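Long-range contact in chloramphenicol acetyltransferase (Bacteroides thetaiotaomicron, PDB 2I9D), which probably transfers an acetyl group from acetyl-CoA to a hydroxyl of chloramphenicol: residues Y144-F157 against N171-R183. Numbering follows the deposited sequence.
Sequences YGLILLSATPDLYF and NYPLLNAGKAIIR
Asn171 lies flat against one face of the Tyr144 ring: its CB sits over the ring centre, 3.5 Å from the centroid, and its amide plane is 11° from the ring plane, so CH-pi contact and amide stacking combine. Lys166 NZ is hydrogen-bonded to Asn171 OD1. With a leucine in place of Tyr144, the Asn171 amide would probably lose the flat surface it stacks on and be less firmly oriented. Tyr172 CB touches Leu146 O, its ring lies against Leu148 CB, and its OH is hydrogen-bonded to Glu135. At the other end, the Arg183 guanidinium makes an off-centre cation-pi contact with Tyr156, its CZ 4.4 Å from the ring centroid and the planes 31° apart. The Tyr156 ring meets Lys179 O at its edge, while Ile181 CD1 packs on its CB; setting CG anti to the backbone N (chi1 -160°) brings the ring there. Phe157 turns an edge to Asn176 O and Ala177 O, and its CE2 comes within 3.3 Å of Gly178 CA, where a CB would clash with both this ring and Leu155 O.

Between these ends, Leu148 to Ala151 pair in parallel with Leu174 to Ala177. Ser150 N donates to Leu175 O at 2.9 Å and Ser150 O accepts from Ala177 N, bracketing Asn176. Leu149 CD2 meets Ala177 CB at 3.9 Å on one face; Leu148 CB touches Leu174 CD2 on the other. At the last residue of the type I turn Thr152-Leu155, Leu155 O takes the Lys179 N-H at 2.6 Å. This parallel pair is central to the mixed sheet, backed by helix 52-66, in the CoA-dependent acyltransferase fold of chloramphenicol acetyltransferases.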
ATOM      1  N   TYR A 144     -23.869  -2.601  -7.290  1.00 26.77           N
ATOM      2  CA  TYR A 144     -22.532  -2.730  -6.701  1.00 26.39           C
ATOM      3  C   TYR A 144     -22.048  -4.192  -6.736  1.00 26.39           C
ATOM      4  O   TYR A 144     -21.023  -4.532  -6.141  1.00 25.64           O
ATOM      5  CB  TYR A 144     -22.485  -2.174  -5.274  1.00 25.25           C
ATOM      6  CG  TYR A 144     -22.820  -0.708  -5.130  1.00 24.89           C
ATOM      7  CD1 TYR A 144     -22.851   0.145  -6.238  1.00 24.00           C
ATOM      8  CD2 TYR A 144     -23.055  -0.157  -3.867  1.00 23.73           C
ATOM      9  CE1 TYR A 144     -23.148   1.495  -6.106  1.00 22.48           C
ATOM     10  CE2 TYR A 144     -23.355   1.198  -3.727  1.00 24.87           C
ATOM     11  CZ  TYR A 144     -23.417   2.006  -4.862  1.00 24.35           C
ATOM     12  OH  TYR A 144     -23.707   3.339  -4.723  1.00 23.97           O
ATOM     13  N   GLY A 145     -22.788  -5.040  -7.443  1.00 25.82           N
ATOM     14  CA  GLY A 145     -22.437  -6.462  -7.527  1.00 26.34           C
ATOM     15  C   GLY A 145     -21.357  -6.673  -8.558  1.00 27.02           C
ATOM     16  O   GLY A 145     -21.551  -7.371  -9.584  1.00 27.41           O
ATOM     17  N   LEU A 146     -20.218  -6.053  -8.278  1.00 26.76           N
ATOM     18  CA  LEU A 146     -19.087  -5.976  -9.204  1.00 26.97           C
ATOM     19  C   LEU A 146     -17.765  -5.922  -8.437  1.00 25.77           C
ATOM     20  O   LEU A 146     -17.739  -5.552  -7.281  1.00 26.02           O
ATOM     21  CB  LEU A 146     -19.181  -4.686 -10.040  1.00 26.83           C
ATOM     22  CG  LEU A 146     -20.365  -4.519 -10.988  1.00 27.86           C
ATOM     23  CD1 LEU A 146     -20.660  -3.047 -11.067  1.00 26.20           C
ATOM     24  CD2 LEU A 146     -20.053  -5.126 -12.359  1.00 25.50           C
ATOM     25  N   ILE A 147     -16.678  -6.279  -9.105  1.00 25.48           N
ATOM     26  CA  ILE A 147     -15.323  -5.918  -8.657  1.00 25.11           C
ATOM     27  C   ILE A 147     -14.690  -5.237  -9.851  1.00 24.82           C
ATOM     28  O   ILE A 147     -15.277  -5.249 -10.933  1.00 24.77           O
ATOM     29  CB  ILE A 147     -14.480  -7.121  -8.130  1.00 24.90           C
ATOM     30  CG1 ILE A 147     -14.329  -8.227  -9.200  1.00 25.86           C
ATOM     31  CG2 ILE A 147     -15.124  -7.673  -6.871  1.00 22.95           C
ATOM     32  CD1 ILE A 147     -13.270  -9.326  -8.840  1.00 24.25           C
ATOM     33  N   LEU A 148     -13.552  -4.581  -9.639  1.00 24.69           N
ATOM     34  CA  LEU A 148     -12.890  -3.837 -10.724  1.00 24.00           C
ATOM     35  C   LEU A 148     -11.414  -4.125 -10.657  1.00 23.05           C
ATOM     36  O   LEU A 148     -10.817  -4.047  -9.580  1.00 22.93           O
ATOM     37  CB  LEU A 148     -13.147  -2.316 -10.645  1.00 23.46           C
ATOM     38  CG  LEU A 148     -12.422  -1.464 -11.715  1.00 25.34           C
ATOM     39  CD1 LEU A 148     -13.228  -0.214 -12.087  1.00 26.98           C
ATOM     40  CD2 LEU A 148     -10.967  -1.090 -11.266  1.00 24.10           C
ATOM     41  N   LEU A 149     -10.842  -4.470 -11.804  1.00 21.77           N
ATOM     42  CA  LEU A 149      -9.443  -4.805 -11.843  1.00 22.15           C
ATOM     43  C   LEU A 149      -8.783  -3.986 -12.924  1.00 21.95           C
ATOM     44  O   LEU A 149      -9.262  -3.915 -14.063  1.00 22.41           O
ATOM     45  CB  LEU A 149      -9.198  -6.321 -12.018  1.00 21.88           C
ATOM     46  CG  LEU A 149      -7.719  -6.761 -12.010  1.00 21.55           C
ATOM     47  CD1 LEU A 149      -7.565  -8.157 -11.432  1.00 18.56           C
ATOM     48  CD2 LEU A 149      -7.114  -6.713 -13.444  1.00 22.62           C
ATOM     49  N   SER A 150      -7.683  -3.358 -12.547  1.00 21.93           N
ATOM     50  CA  SER A 150      -6.899  -2.545 -13.460  1.00 22.36           C
ATOM     51  C   SER A 150      -5.532  -3.224 -13.710  1.00 23.18           C
ATOM     52  O   SER A 150      -4.825  -3.525 -12.760  1.00 22.51           O
ATOM     53  CB  SER A 150      -6.754  -1.140 -12.868  1.00 21.84           C
ATOM     54  OG  SER A 150      -5.749  -0.448 -13.569  1.00 24.06           O
ATOM     55  N   ALA A 151      -5.190  -3.497 -14.979  1.00 23.83           N
ATOM     56  CA  ALA A 151      -3.919  -4.166 -15.314  1.00 24.56           C
ATOM     57  C   ALA A 151      -2.801  -3.192 -15.605  1.00 25.22           C
ATOM     58  O   ALA A 151      -3.010  -2.214 -16.320  1.00 25.67           O
ATOM     59  CB  ALA A 151      -4.083  -5.119 -16.502  1.00 24.10           C
ATOM     60  N   THR A 152      -1.607  -3.462 -15.070  1.00 25.41           N
ATOM     61  CA  THR A 152      -0.432  -2.750 -15.505  1.00 26.78           C
ATOM     62  C   THR A 152       0.597  -3.795 -15.853  1.00 26.85           C
ATOM     63  O   THR A 152       1.483  -4.093 -15.029  1.00 27.10           O
ATOM     64  CB  THR A 152       0.111  -1.665 -14.474  1.00 26.98           C
ATOM     65  OG1 THR A 152       0.611  -2.306 -13.307  1.00 30.29           O
ATOM     66  CG2 THR A 152      -0.979  -0.786 -14.056  1.00 29.19           C
ATOM     67  N   PRO A 153       0.486  -4.359 -17.079  1.00 27.11           N
ATOM     68  CA  PRO A 153       1.237  -5.548 -17.453  1.00 27.29           C
ATOM     69  C   PRO A 153       2.721  -5.334 -17.604  1.00 27.14           C
ATOM     70  O   PRO A 153       3.451  -6.322 -17.647  1.00 27.47           O
ATOM     71  CB  PRO A 153       0.602  -5.973 -18.792  1.00 27.44           C
ATOM     72  CG  PRO A 153       0.074  -4.687 -19.376  1.00 27.67           C
ATOM     73  CD  PRO A 153      -0.407  -3.910 -18.173  1.00 27.38           C
ATOM     74  N   ASP A 154       3.152  -4.073 -17.676  1.00 27.37           N
ATOM     75  CA  ASP A 154       4.570  -3.709 -17.807  1.00 27.60           C
ATOM     76  C   ASP A 154       5.211  -3.203 -16.498  1.00 26.93           C
ATOM     77  O   ASP A 154       6.349  -2.696 -16.512  1.00 26.54           O
ATOM     78  CB  ASP A 154       4.759  -2.639 -18.898  1.00 29.20           C
ATOM     79  CG  ASP A 154       4.311  -3.119 -20.281  1.00 32.47           C
ATOM     80  OD1 ASP A 154       4.607  -4.279 -20.651  1.00 35.83           O
ATOM     81  OD2 ASP A 154       3.659  -2.330 -20.995  1.00 37.31           O
ATOM     82  N   LEU A 155       4.482  -3.333 -15.384  1.00 25.47           N
ATOM     83  CA  LEU A 155       4.960  -2.897 -14.088  1.00 23.88           C
ATOM     84  C   LEU A 155       4.823  -3.987 -13.023  1.00 23.76           C
ATOM     85  O   LEU A 155       3.724  -4.494 -12.784  1.00 22.38           O
ATOM     86  CB  LEU A 155       4.177  -1.655 -13.640  1.00 23.71           C
ATOM     87  CG  LEU A 155       4.529  -1.014 -12.283  1.00 22.64           C
ATOM     88  CD1 LEU A 155       6.030  -0.725 -12.169  1.00 21.06           C
ATOM     89  CD2 LEU A 155       3.699   0.254 -12.022  1.00 22.62           C
ATOM     90  N   TYR A 156       5.947  -4.343 -12.393  1.00 24.17           N
ATOM     91  CA  TYR A 156       5.922  -5.174 -11.189  1.00 24.13           C
ATOM     92  C   TYR A 156       5.902  -4.196 -10.014  1.00 24.06           C
ATOM     93  O   TYR A 156       6.693  -3.234  -9.965  1.00 23.89           O
ATOM     94  CB  TYR A 156       7.123  -6.151 -11.103  1.00 24.56           C
ATOM     95  CG  TYR A 156       6.836  -7.320 -10.155  1.00 25.43           C
ATOM     96  CD1 TYR A 156       6.284  -8.505 -10.636  1.00 25.06           C
ATOM     97  CD2 TYR A 156       7.053  -7.204  -8.773  1.00 25.21           C
ATOM     98  CE1 TYR A 156       5.979  -9.574  -9.767  1.00 28.58           C
ATOM     99  CE2 TYR A 156       6.737  -8.250  -7.884  1.00 24.10           C
ATOM    100  CZ  TYR A 156       6.212  -9.438  -8.395  1.00 27.40           C
ATOM    101  OH  TYR A 156       5.911 -10.488  -7.562  1.00 28.43           O
ATOM    102  N   PHE A 157       4.954  -4.384  -9.101  1.00 23.31           N
ATOM    103  CA  PHE A 157       4.846  -3.496  -7.924  1.00 22.00           C
ATOM    104  C   PHE A 157       4.751  -4.381  -6.680  1.00 22.25           C
ATOM    105  O   PHE A 157       4.312  -5.534  -6.773  1.00 21.35           O
ATOM    106  CB  PHE A 157       3.619  -2.584  -8.036  1.00 21.02           C
ATOM    107  CG  PHE A 157       2.316  -3.325  -8.345  1.00 21.07           C
ATOM    108  CD1 PHE A 157       1.601  -3.973  -7.320  1.00 18.71           C
ATOM    109  CD2 PHE A 157       1.787  -3.353  -9.657  1.00 19.19           C
ATOM    110  CE1 PHE A 157       0.395  -4.657  -7.592  1.00 15.51           C
ATOM    111  CE2 PHE A 157       0.571  -4.037  -9.937  1.00 17.30           C
ATOM    112  CZ  PHE A 157      -0.124  -4.684  -8.892  1.00 16.13           C
ATOM    113  N   ASN A 171     -17.722   1.733  -3.222  1.00 24.74           N
ATOM    114  CA  ASN A 171     -18.917   0.914  -3.514  1.00 24.67           C
ATOM    115  C   ASN A 171     -18.619  -0.574  -3.717  1.00 25.42           C
ATOM    116  O   ASN A 171     -19.427  -1.417  -3.325  1.00 26.61           O
ATOM    117  CB  ASN A 171     -19.685   1.477  -4.708  1.00 23.84           C
ATOM    118  CG  ASN A 171     -20.159   2.881  -4.463  1.00 23.33           C
ATOM    119  OD1 ASN A 171     -20.584   3.211  -3.356  1.00 22.12           O
ATOM    120  ND2 ASN A 171     -20.052   3.737  -5.477  1.00 21.32           N
ATOM    121  N   TYR A 172     -17.465  -0.887  -4.309  1.00 24.78           N
ATOM    122  CA  TYR A 172     -17.017  -2.279  -4.514  1.00 24.72           C
ATOM    123  C   TYR A 172     -15.476  -2.423  -4.416  1.00 23.67           C
ATOM    124  O   TYR A 172     -14.757  -1.433  -4.418  1.00 22.93           O
ATOM    125  CB  TYR A 172     -17.547  -2.853  -5.840  1.00 24.29           C
ATOM    126  CG  TYR A 172     -17.578  -1.834  -6.945  1.00 26.17           C
ATOM    127  CD1 TYR A 172     -16.422  -1.542  -7.698  1.00 25.65           C
ATOM    128  CD2 TYR A 172     -18.746  -1.126  -7.222  1.00 25.20           C
ATOM    129  CE1 TYR A 172     -16.444  -0.589  -8.704  1.00 25.79           C
ATOM    130  CE2 TYR A 172     -18.778  -0.162  -8.222  1.00 26.06           C
ATOM    131  CZ  TYR A 172     -17.634   0.102  -8.966  1.00 27.04           C
ATOM    132  OH  TYR A 172     -17.681   1.074  -9.952  1.00 27.12           O
ATOM    133  N   PRO A 173     -14.981  -3.659  -4.253  1.00 23.68           N
ATOM    134  CA  PRO A 173     -13.528  -3.969  -4.290  1.00 22.95           C
ATOM    135  C   PRO A 173     -12.829  -3.496  -5.558  1.00 22.16           C
ATOM    136  O   PRO A 173     -13.345  -3.649  -6.654  1.00 21.54           O
ATOM    137  CB  PRO A 173     -13.484  -5.498  -4.174  1.00 23.21           C
ATOM    138  CG  PRO A 173     -14.732  -5.833  -3.412  1.00 23.60           C
ATOM    139  CD  PRO A 173     -15.779  -4.851  -3.922  1.00 23.48           C
ATOM    140  N   LEU A 174     -11.652  -2.910  -5.356  1.00 22.21           N
ATOM    141  CA  LEU A 174     -10.789  -2.390  -6.390  1.00 22.45           C
ATOM    142  C   LEU A 174      -9.487  -3.217  -6.373  1.00 22.55           C
ATOM    143  O   LEU A 174      -8.905  -3.442  -5.322  1.00 21.68           O
ATOM    144  CB  LEU A 174     -10.489  -0.899  -6.105  1.00 22.85           C
ATOM    145  CG  LEU A 174     -11.621   0.142  -6.245  1.00 24.67           C
ATOM    146  CD1 LEU A 174     -11.117   1.591  -6.112  1.00 18.64           C
ATOM    147  CD2 LEU A 174     -12.368  -0.061  -7.600  1.00 24.30           C
ATOM    148  N   LEU A 175      -9.059  -3.682  -7.543  1.00 22.61           N
ATOM    149  CA  LEU A 175      -7.890  -4.556  -7.659  1.00 23.10           C
ATOM    150  C   LEU A 175      -6.957  -4.027  -8.735  1.00 22.82           C
ATOM    151  O   LEU A 175      -7.375  -3.262  -9.620  1.00 22.74           O
ATOM    152  CB  LEU A 175      -8.264  -6.015  -7.999  1.00 22.97           C
ATOM    153  CG  LEU A 175      -9.020  -6.840  -6.950  1.00 23.99           C
ATOM    154  CD1 LEU A 175     -10.555  -6.746  -7.133  1.00 22.28           C
ATOM    155  CD2 LEU A 175      -8.563  -8.277  -6.995  1.00 21.57           C
ATOM    156  N   ASN A 176      -5.701  -4.440  -8.625  1.00 22.78           N
ATOM    157  CA  ASN A 176      -4.650  -4.130  -9.557  1.00 23.13           C
ATOM    158  C   ASN A 176      -3.840  -5.371  -9.807  1.00 23.58           C
ATOM    159  O   ASN A 176      -3.476  -6.078  -8.844  1.00 24.63           O
ATOM    160  CB  ASN A 176      -3.715  -3.106  -8.950  1.00 23.21           C
ATOM    161  CG  ASN A 176      -4.390  -1.778  -8.717  1.00 25.20           C
ATOM    162  OD1 ASN A 176      -4.466  -0.946  -9.623  1.00 28.53           O
ATOM    163  ND2 ASN A 176      -4.857  -1.556  -7.494  1.00 25.99           N
ATOM    164  N   ALA A 177      -3.530  -5.618 -11.077  1.00 22.41           N
ATOM    165  CA  ALA A 177      -2.681  -6.727 -11.477  1.00 22.02           C
ATOM    166  C   ALA A 177      -1.420  -6.099 -12.065  1.00 22.26           C
ATOM    167  O   ALA A 177      -1.487  -5.038 -12.700  1.00 22.84           O
ATOM    168  CB  ALA A 177      -3.391  -7.586 -12.491  1.00 20.73           C
ATOM    169  N   GLY A 178      -0.276  -6.716 -11.826  1.00 21.61           N
ATOM    170  CA  GLY A 178       0.975  -6.194 -12.355  1.00 21.39           C
ATOM    171  C   GLY A 178       1.656  -7.173 -13.263  1.00 21.16           C
ATOM    172  O   GLY A 178       1.079  -8.201 -13.619  1.00 21.72           O
ATOM    173  N   LYS A 179       2.894  -6.864 -13.604  1.00 21.91           N
ATOM    174  CA  LYS A 179       3.725  -7.675 -14.502  1.00 24.09           C
ATOM    175  C   LYS A 179       4.025  -9.106 -14.004  1.00 24.87           C
ATOM    176  O   LYS A 179       4.343  -9.304 -12.817  1.00 24.49           O
ATOM    177  CB  LYS A 179       5.056  -6.943 -14.744  1.00 23.61           C
ATOM    178  CG  LYS A 179       5.832  -7.446 -15.914  1.00 25.20           C
ATOM    179  CD  LYS A 179       7.149  -6.702 -16.011  1.00 28.51           C
ATOM    180  CE  LYS A 179       8.018  -7.281 -17.110  1.00 30.82           C
ATOM    181  NZ  LYS A 179       9.324  -6.543 -17.175  1.00 29.64           N
ATOM    182  N   ALA A 180       3.918 -10.072 -14.924  1.00 26.37           N
ATOM    183  CA  ALA A 180       4.304 -11.474 -14.680  1.00 27.49           C
ATOM    184  C   ALA A 180       5.790 -11.625 -14.949  1.00 29.13           C
ATOM    185  O   ALA A 180       6.334 -11.222 -15.997  1.00 29.50           O
ATOM    186  CB  ALA A 180       3.499 -12.451 -15.517  1.00 26.89           C
ATOM    187  N   ILE A 181       6.461 -12.207 -13.974  1.00 30.41           N
ATOM    188  CA  ILE A 181       7.899 -12.137 -13.907  1.00 31.98           C
ATOM    189  C   ILE A 181       8.457 -13.454 -13.331  1.00 32.45           C
ATOM    190  O   ILE A 181       7.840 -14.092 -12.468  1.00 32.26           O
ATOM    191  CB  ILE A 181       8.272 -10.863 -13.105  1.00 32.35           C
ATOM    192  CG1 ILE A 181       8.647  -9.746 -14.068  1.00 33.85           C
ATOM    193  CG2 ILE A 181       9.361 -11.092 -12.084  1.00 33.70           C
ATOM    194  CD1 ILE A 181       8.793  -8.403 -13.380  1.00 38.87           C
ATOM    195  N   ILE A 182       9.581 -13.893 -13.875  1.00 33.82           N
ATOM    196  CA  ILE A 182      10.276 -15.078 -13.356  1.00 35.14           C
ATOM    197  C   ILE A 182      11.036 -14.747 -12.068  1.00 35.64           C
ATOM    198  O   ILE A 182      11.894 -13.871 -12.052  1.00 35.75           O
ATOM    199  CB  ILE A 182      11.157 -15.767 -14.451  1.00 35.49           C
ATOM    200  CG1 ILE A 182      10.243 -16.574 -15.377  1.00 35.50           C
ATOM    201  CG2 ILE A 182      12.174 -16.732 -13.827  1.00 35.30           C
ATOM    202  CD1 ILE A 182      10.737 -16.665 -16.745  1.00 40.82           C
ATOM    203  N   ARG A 183      10.639 -15.411 -10.985  1.00 36.49           N
ATOM    204  CA  ARG A 183      11.315 -15.322  -9.694  1.00 37.64           C
ATOM    205  C   ARG A 183      11.670 -16.717  -9.198  1.00 37.09           C
ATOM    206  O   ARG A 183      10.786 -17.553  -8.952  1.00 36.23           O
ATOM    207  CB  ARG A 183      10.446 -14.628  -8.644  1.00 38.10           C
ATOM    208  CG  ARG A 183      10.920 -13.235  -8.278  1.00 42.49           C
ATOM    209  CD  ARG A 183       9.958 -12.211  -8.821  1.00 47.98           C
ATOM    210  NE  ARG A 183      10.342 -10.834  -8.513  1.00 52.28           N
ATOM    211  CZ  ARG A 183      10.038 -10.195  -7.386  1.00 53.59           C
ATOM    212  NH1 ARG A 183       9.350 -10.810  -6.423  1.00 53.78           N
ATOM    213  NH2 ARG A 183      10.435  -8.937  -7.226  1.00 53.69           N
TER
HETATM  214  O   HOH W   1       3.330  -8.999 -17.961  1.00 27.36           O